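Local coordinates for protein aminoglycoside N(3)-acetyltransferase (Streptomyces griseus, PDB 7LAP) that probably catalyses transfer of an acetyl group to the 3-amino group of aminoglycoside antibiotics, conferring resistance, at residues B[157-160]-B[161-165]. Sequence-based numbering, arbitrary orientation.
Sequences WDDP and HGPGS
Asp-159 lays its carboxylate against Gly-162 and Pro-163: OD2 is 3.2 Å from Pro-163 CD and 3.6 Å from Gly-162 CA, and the aspartate side chain meets the proline ring at about a right angle. The group is carried forward along the chain because CG stands anti to the backbone N (chi1 -154°). Its other oxygen, OD1, accepts from a water, which in turn takes the backbone N-H of His-161. The backbone oxygen of Asp-159 accepts from Gly-162 N at 3.0 Å, closing a type I beta turn from Asp-159 to Gly-162; a second water joins the same oxygen to Gly-164 N. Another type I turn, Gly-162 to Ser-165, follows directly; both sit in the loop between helix 148-152 and helix 166-172 and run straight into the latter. In the second turn Gly-162 O is gripped twice, by Ser-165 N at 3.1 Å, which closes the turn, and by Ser-165 OG at 2.7 Å, the hydroxyl approaching in the carbonyl plane on a lone pair. Ser-165 is the N-cap of helix 166-172, where OG also makes a weak bond to Ala-168 N, and its CB packs 3.2 Å from Pro-160 O, an acceptor for His-155. The His-161 side chain lies beside the Pro-160 carbonyl, CB 3.6 Å from Pro-160 C, with CG anti to its own carbonyl carbon (chi1 -62°); ND1 is hydrogen-bonded to Asp-224 of strand 216-225, while the ring meets His-191 of helix 189-196. Pro-160, buried beside it, rests on His-136 and Val-139.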
loop_
_atom_site.group_PDB
_atom_site.type_symbol
_atom_site.label_atom_id
_atom_site.label_comp_id
_atom_site.label_asym_id
_atom_site.label_seq_id
_atom_site.Cartn_x
_atom_site.Cartn_y
_atom_site.Cartn_z
ATOM N N TRP B 157 6.686 -18.408 -17.566
ATOM C CA TRP B 157 5.545 -18.861 -16.773
ATOM C C TRP B 157 5.954 -19.956 -15.793
ATOM O O TRP B 157 5.740 -19.840 -14.575
ATOM C CB TRP B 157 4.430 -19.372 -17.681
ATOM C CG TRP B 157 3.769 -18.338 -18.550
ATOM C CD1 TRP B 157 3.497 -18.445 -19.902
ATOM C CD2 TRP B 157 3.210 -17.092 -18.128
ATOM N NE1 TRP B 157 2.844 -17.311 -20.340
ATOM C CE2 TRP B 157 2.670 -16.464 -19.272
ATOM C CE3 TRP B 157 3.159 -16.418 -16.899
ATOM C CZ2 TRP B 157 2.060 -15.215 -19.213
ATOM C CZ3 TRP B 157 2.556 -15.181 -16.850
ATOM C CH2 TRP B 157 2.011 -14.594 -17.997
ATOM N N ASP B 158 6.527 -21.034 -16.312
ATOM C CA ASP B 158 6.987 -22.173 -15.530
ATOM C C ASP B 158 8.468 -22.027 -15.234
ATOM O O ASP B 158 9.195 -21.354 -15.965
ATOM C CB ASP B 158 6.742 -23.481 -16.284
ATOM C CG ASP B 158 5.269 -23.764 -16.463
ATOM O OD1 ASP B 158 4.609 -24.011 -15.441
ATOM O OD2 ASP B 158 4.776 -23.762 -17.612
ATOM N N ASP B 159 8.915 -22.694 -14.168
ATOM C CA ASP B 159 10.253 -22.453 -13.637
ATOM C C ASP B 159 10.554 -20.949 -13.616
ATOM O O ASP B 159 11.549 -20.503 -14.201
ATOM C CB ASP B 159 11.301 -23.216 -14.458
ATOM C CG ASP B 159 12.569 -23.544 -13.644
ATOM O OD1 ASP B 159 12.488 -23.611 -12.392
ATOM O OD2 ASP B 159 13.649 -23.737 -14.255
ATOM N N PRO B 160 9.716 -20.128 -12.978
ATOM C CA PRO B 160 9.947 -18.674 -13.017
ATOM C C PRO B 160 11.148 -18.183 -12.199
ATOM O O PRO B 160 11.418 -16.973 -12.208
ATOM C CB PRO B 160 8.643 -18.103 -12.446
ATOM C CG PRO B 160 8.214 -19.158 -11.432
ATOM C CD PRO B 160 8.615 -20.498 -12.065
ATOM N N HIS B 161 11.862 -19.040 -11.470
ATOM C CA HIS B 161 13.127 -18.656 -10.843
ATOM C C HIS B 161 14.329 -19.221 -11.580
ATOM O O HIS B 161 15.454 -19.122 -11.072
ATOM C CB HIS B 161 13.195 -19.123 -9.381
ATOM C CG HIS B 161 12.153 -18.517 -8.507
ATOM N ND1 HIS B 161 10.999 -19.187 -8.159
ATOM C CD2 HIS B 161 12.092 -17.310 -7.898
ATOM C CE1 HIS B 161 10.273 -18.417 -7.367
ATOM N NE2 HIS B 161 10.916 -17.276 -7.189
ATOM N N GLY B 162 14.125 -19.834 -12.743
ATOM C CA GLY B 162 15.165 -20.611 -13.358
ATOM C C GLY B 162 15.937 -19.889 -14.442
ATOM O O GLY B 162 16.045 -18.656 -14.471
ATOM N N PRO B 163 16.393 -20.680 -15.411
ATOM C CA PRO B 163 17.303 -20.269 -16.472
ATOM C C PRO B 163 16.811 -19.095 -17.273
ATOM O O PRO B 163 17.660 -18.298 -17.675
ATOM C CB PRO B 163 17.378 -21.511 -17.367
ATOM C CG PRO B 163 17.067 -22.648 -16.458
ATOM C CD PRO B 163 16.043 -22.108 -15.504
ATOM N N GLY B 164 15.519 -18.943 -17.523
ATOM C CA GLY B 164 15.216 -17.800 -18.362
ATOM C C GLY B 164 14.868 -16.508 -17.645
ATOM O O GLY B 164 14.588 -15.493 -18.289
ATOM N N SER B 165 14.922 -16.498 -16.328
ATOM C CA SER B 165 14.100 -15.604 -15.535
ATOM C C SER B 165 14.774 -14.257 -15.327
ATOM O O SER B 165 15.967 -14.097 -15.590
ATOM C CB SER B 165 13.830 -16.259 -14.185
ATOM O OG SER B 165 15.064 -16.366 -13.499
HETATM O O HOH W 1 11.846 -21.724 -10.796
HETATM O O HOH W 2 13.333 -20.321 -16.570
#